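Local structure of agarase (Pseudoalteromonas fuliginea, 6XJ9) at residues 452-457 with 506-511; 617-622 with 641-646. The protein is an agarase that probably hydrolyses the galactan chains of agar, as a marine bacterial glycoside hydrolase of family 50. All coordinates share one frame; numbering follows the deposited sequence.

Contact 1. Residues 452-457 with 506-511; sequences NGWIIG and IDNEKS
The six-membered ring of the W454 indole comes obliquely against CB of N508 and CA of D507: CH2 lies 3.7 Å from CB of N508, while CE3 lies 4.1 Å from CA of D507. The N508 amide stands at 90° to the indole, and of its side chain it is CB that meets the ring; its OD1 is turned elsewhere, to R619. The D507 carboxylate is tilted 35° from the indole. Its OD2 is held twice, accepting the backbone N of I455 at 2.7 Å on the syn side, somewhat out of the carboxylate plane, and a water at 2.6 Å that also donates to O of I455. With CG beside its own backbone N (chi1 -66°), D507 carries the carboxylate across to the chain just beyond the strand end, where I455 N needs an acceptor; OD1 is bonded to Y598 and has a long salt bridge to K510. With an alanine here, I455 N would probably be left without its acceptor, the water without one of its two, and K510 without its nearby negative charge. The last sheet pairing is a parallel bridge of G453 with I506, closed by D507 N donating to O of G453 at 2.8 Å. Glycine suits this spot, since a side-chain carbon would come very near CD1 of I506. Branched I455 and I506 fill the buried side, CD1 of I455 lying 3.7 Å from CG2 of I506, and both also pack on helices 478-495 and 584-609. Neighbouring parallel strands that end in such loops, with helices packed outside, are consistent with a (beta/alpha)8 barrel; an asparagine-glutamate pair just after a strand, like N508 and E509, recalls the active-site signature of clan GH-A hydrolases.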
# COMPACT_ATOMS: atom_id res chain seq x y z
N ASN A 452 -18.47 24.36 -15.69
CA ASN A 452 -18.88 23.63 -16.88
C ASN A 452 -20.27 24.08 -17.31
O ASN A 452 -21.07 24.52 -16.50
CB ASN A 452 -18.89 22.12 -16.62
CG ASN A 452 -20.04 21.69 -15.74
OD1 ASN A 452 -19.96 21.74 -14.51
ND2 ASN A 452 -21.14 21.29 -16.36
N GLY A 453 -20.54 23.93 -18.61
CA GLY A 453 -21.88 23.94 -19.16
C GLY A 453 -22.01 22.94 -20.31
O GLY A 453 -21.00 22.53 -20.88
N TRP A 454 -23.26 22.53 -20.59
CA TRP A 454 -23.62 21.72 -21.74
C TRP A 454 -24.44 22.59 -22.68
O TRP A 454 -25.42 23.19 -22.24
CB TRP A 454 -24.51 20.54 -21.32
CG TRP A 454 -23.96 19.61 -20.29
CD1 TRP A 454 -24.22 19.61 -18.95
CD2 TRP A 454 -23.10 18.48 -20.54
NE1 TRP A 454 -23.55 18.58 -18.34
CE2 TRP A 454 -22.85 17.88 -19.29
CE3 TRP A 454 -22.50 17.95 -21.69
CZ2 TRP A 454 -22.05 16.75 -19.16
CZ3 TRP A 454 -21.71 16.83 -21.56
CH2 TRP A 454 -21.47 16.25 -20.31
N ILE A 455 -24.09 22.61 -23.97
CA ILE A 455 -24.92 23.28 -24.96
C ILE A 455 -25.97 22.29 -25.48
O ILE A 455 -25.65 21.32 -26.17
CB ILE A 455 -24.10 23.93 -26.08
CG1 ILE A 455 -23.12 24.96 -25.50
CG2 ILE A 455 -25.03 24.57 -27.09
CD1 ILE A 455 -22.19 25.57 -26.53
N ILE A 456 -27.22 22.56 -25.09
CA ILE A 456 -28.36 21.71 -25.38
C ILE A 456 -29.45 22.61 -25.95
O ILE A 456 -29.56 23.76 -25.54
CB ILE A 456 -28.84 21.01 -24.09
CG1 ILE A 456 -27.80 20.05 -23.51
CG2 ILE A 456 -30.19 20.34 -24.28
CD1 ILE A 456 -27.39 18.92 -24.42
N GLY A 457 -30.25 22.08 -26.87
CA GLY A 457 -31.30 22.88 -27.47
C GLY A 457 -32.00 22.19 -28.63
O GLY A 457 -31.75 21.01 -28.90
N ILE A 506 -16.80 23.58 -21.74
CA ILE A 506 -18.12 23.53 -22.35
C ILE A 506 -18.24 22.22 -23.14
O ILE A 506 -17.41 21.95 -24.01
CB ILE A 506 -18.39 24.78 -23.21
CG1 ILE A 506 -18.33 26.07 -22.37
CG2 ILE A 506 -19.73 24.66 -23.93
CD1 ILE A 506 -19.52 26.28 -21.46
N ASP A 507 -19.26 21.43 -22.81
CA ASP A 507 -19.54 20.13 -23.42
C ASP A 507 -18.47 19.11 -22.99
O ASP A 507 -17.54 19.44 -22.26
CB ASP A 507 -19.76 20.22 -24.94
CG ASP A 507 -21.01 20.98 -25.33
OD1 ASP A 507 -21.03 21.62 -26.41
OD2 ASP A 507 -21.97 20.96 -24.55
N ASN A 508 -18.60 17.87 -23.48
CA ASN A 508 -17.71 16.80 -23.05
C ASN A 508 -17.83 15.66 -24.05
O ASN A 508 -18.93 15.16 -24.29
CB ASN A 508 -18.02 16.35 -21.61
CG ASN A 508 -17.27 15.12 -21.16
OD1 ASN A 508 -16.09 15.19 -20.81
ND2 ASN A 508 -17.94 13.97 -21.14
N GLU A 509 -16.69 15.26 -24.64
CA GLU A 509 -16.62 14.08 -25.50
C GLU A 509 -17.75 14.09 -26.54
O GLU A 509 -18.45 13.09 -26.71
CB GLU A 509 -16.62 12.79 -24.68
CG GLU A 509 -15.51 12.70 -23.66
CD GLU A 509 -15.33 11.33 -23.03
OE1 GLU A 509 -16.24 10.47 -23.21
OE2 GLU A 509 -14.28 11.11 -22.38
N LYS A 510 -17.90 15.21 -27.24
CA LYS A 510 -18.80 15.28 -28.38
C LYS A 510 -18.30 14.34 -29.48
O LYS A 510 -17.11 14.11 -29.62
CB LYS A 510 -18.91 16.72 -28.89
CG LYS A 510 -19.41 17.73 -27.86
CD LYS A 510 -19.82 19.06 -28.47
CE LYS A 510 -21.17 19.00 -29.15
NZ LYS A 510 -22.24 18.68 -28.18
N SER A 511 -19.24 13.83 -30.27
CA SER A 511 -18.92 12.85 -31.29
C SER A 511 -18.45 13.52 -32.59
O SER A 511 -19.12 13.42 -33.61
CB SER A 511 -20.11 11.95 -31.52
OG SER A 511 -19.80 10.94 -32.47
O HOH W 1 -23.81 19.14 -25.11

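Contact 2. Residues 617-622 with 641-646; sequences GARFPD and SFNAYK
The carbonyl oxygen of S641 accepts two bonds, from the backbone N of F620 at 3.1 Å and from a water at 2.9 Å, which in turn accepts the N-H of A618. The hydroxyl of the same serine reaches back to the incoming chain: with OG placed between backbone N and carbonyl carbon (chi1 53°), it receives R619 N at 3.0 Å and is also bonded to O of L616. Serine suits this strand position because its short hydroxyl reaches the backbone of the incoming chain at both residues, and G617 leaves room for OG where a side-chain carbon would crowd it. Parallel pairing then continues, with N643 N donating to O of F620 at 2.8 Å and D622 N to O of N643. F620 and F642 share one face of the sheet and form an offset edge-to-face pair, the edge of F620 toward the face of F642, with planes 60° apart; both rings also pack on helix 627-634, as suits large apolar residues. On the face carrying P621 and N643, OD1 of N643 lies over one face of the R619 guanidinium, 3.7 Å above its plane. That guanidinium is fixed by N508 and by a salt bridge to E668, whereas ND2 of N643 turns to E509. Beyond the strands, D622 and K646 close the contact: NZ comes in on the syn side of OD2 at 2.7 Å, the lysine chain bending twice to bring it there. A second water receives Y645 N and donates to OD1 of D622, so both carboxylate oxygens have partners. Two neighbouring parallel strands, 620-621 and 640-643, joined through helix 627-634, make a beta-alpha-beta unit, the building element of the (beta/alpha)8 barrel expected for this family of hydrolases.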
# COMPACT_ATOMS: atom_id res chain seq x y z
N GLY A 617 -12.05 24.44 -23.62
CA GLY A 617 -12.39 23.51 -24.69
C GLY A 617 -13.49 22.53 -24.30
O GLY A 617 -14.33 22.85 -23.45
N ALA A 618 -13.47 21.34 -24.92
CA ALA A 618 -14.64 20.47 -24.97
C ALA A 618 -14.30 19.01 -24.63
O ALA A 618 -15.11 18.13 -24.89
CB ALA A 618 -15.30 20.57 -26.33
N ARG A 619 -13.12 18.78 -24.07
CA ARG A 619 -12.74 17.53 -23.43
C ARG A 619 -12.80 16.38 -24.44
O ARG A 619 -13.68 15.52 -24.38
CB ARG A 619 -13.60 17.26 -22.19
CG ARG A 619 -13.64 18.39 -21.17
CD ARG A 619 -14.86 18.30 -20.25
NE ARG A 619 -14.77 17.17 -19.33
CZ ARG A 619 -13.94 17.11 -18.29
NH1 ARG A 619 -13.11 18.12 -18.04
NH2 ARG A 619 -13.96 16.04 -17.51
N PHE A 620 -11.87 16.40 -25.40
CA PHE A 620 -11.90 15.38 -26.44
C PHE A 620 -11.41 14.06 -25.86
O PHE A 620 -10.42 14.05 -25.15
CB PHE A 620 -10.94 15.72 -27.59
CG PHE A 620 -11.03 17.10 -28.17
CD1 PHE A 620 -12.19 17.55 -28.79
CD2 PHE A 620 -9.91 17.94 -28.18
CE1 PHE A 620 -12.25 18.81 -29.37
CE2 PHE A 620 -9.97 19.20 -28.77
CZ PHE A 620 -11.14 19.64 -29.35
N PRO A 621 -12.05 12.90 -26.15
CA PRO A 621 -11.50 11.62 -25.71
C PRO A 621 -10.30 11.28 -26.59
O PRO A 621 -10.28 11.60 -27.78
CB PRO A 621 -12.69 10.66 -25.92
CG PRO A 621 -13.40 11.24 -27.12
CD PRO A 621 -13.31 12.74 -26.90
N ASP A 622 -9.28 10.66 -25.98
CA ASP A 622 -8.04 10.32 -26.65
C ASP A 622 -8.32 9.32 -27.78
O ASP A 622 -7.55 9.23 -28.73
CB ASP A 622 -6.98 9.84 -25.64
CG ASP A 622 -7.37 8.56 -24.90
OD1 ASP A 622 -8.54 8.15 -25.01
OD2 ASP A 622 -6.48 7.97 -24.23
N SER A 641 -8.42 20.65 -23.75
CA SER A 641 -8.75 19.61 -22.79
C SER A 641 -9.01 18.28 -23.51
O SER A 641 -9.58 18.26 -24.60
CB SER A 641 -9.93 20.02 -21.94
OG SER A 641 -11.01 20.42 -22.77
N PHE A 642 -8.53 17.18 -22.90
CA PHE A 642 -8.68 15.82 -23.38
C PHE A 642 -8.99 14.91 -22.19
O PHE A 642 -8.50 15.16 -21.09
CB PHE A 642 -7.37 15.29 -23.97
CG PHE A 642 -6.81 16.10 -25.11
CD1 PHE A 642 -5.97 17.18 -24.87
CD2 PHE A 642 -7.11 15.77 -26.44
CE1 PHE A 642 -5.44 17.91 -25.92
CE2 PHE A 642 -6.57 16.50 -27.49
CZ PHE A 642 -5.75 17.57 -27.23
N ASN A 643 -9.77 13.84 -22.41
CA ASN A 643 -9.88 12.77 -21.43
C ASN A 643 -9.00 11.60 -21.90
O ASN A 643 -8.96 11.31 -23.08
CB ASN A 643 -11.33 12.35 -21.18
CG ASN A 643 -12.21 13.47 -20.68
OD1 ASN A 643 -11.73 14.41 -20.05
ND2 ASN A 643 -13.51 13.39 -20.96
N ALA A 644 -8.26 10.96 -20.98
CA ALA A 644 -7.37 9.89 -21.41
C ALA A 644 -7.27 8.82 -20.33
O ALA A 644 -6.43 8.91 -19.43
CB ALA A 644 -6.02 10.43 -21.81
N TYR A 645 -8.14 7.81 -20.42
CA TYR A 645 -8.10 6.66 -19.53
C TYR A 645 -7.08 5.66 -20.07
O TYR A 645 -7.46 4.68 -20.71
CB TYR A 645 -9.48 5.99 -19.43
CG TYR A 645 -10.51 6.83 -18.72
CD1 TYR A 645 -11.35 7.68 -19.42
CD2 TYR A 645 -10.66 6.76 -17.34
CE1 TYR A 645 -12.29 8.46 -18.76
CE2 TYR A 645 -11.61 7.52 -16.67
CZ TYR A 645 -12.43 8.37 -17.39
OH TYR A 645 -13.39 9.11 -16.74
N LYS A 646 -5.79 5.94 -19.82
CA LYS A 646 -4.70 5.02 -20.10
C LYS A 646 -3.83 4.94 -18.85
O LYS A 646 -4.15 5.56 -17.84
CB LYS A 646 -3.88 5.45 -21.32
CG LYS A 646 -4.66 5.61 -22.62
CD LYS A 646 -5.35 4.34 -23.09
CE LYS A 646 -6.06 4.50 -24.42
NZ LYS A 646 -7.26 5.35 -24.28
O HOH W 2 -10.85 20.48 -25.90
O HOH W 3 -10.01 7.56 -22.70

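From the N terminus, contact 1 comes first and joins the end of strand 449-453 to the loop after strand 501-506, closing a loop of 48 residues that includes helix 478-495. The chain then runs on through a series of helices, ending with helix 584-609, before contact 2 closes a shorter loop of 18 residues around helix 627-634. The two are therefore in series and neither nest nor cross. In space their centres lie about 13 Å apart and they meet directly: N508 and E509 of contact 1 probably hydrogen-bond to R619 and N643 of contact 2. Together they tie successive parallel strands of the probable barrel at one end.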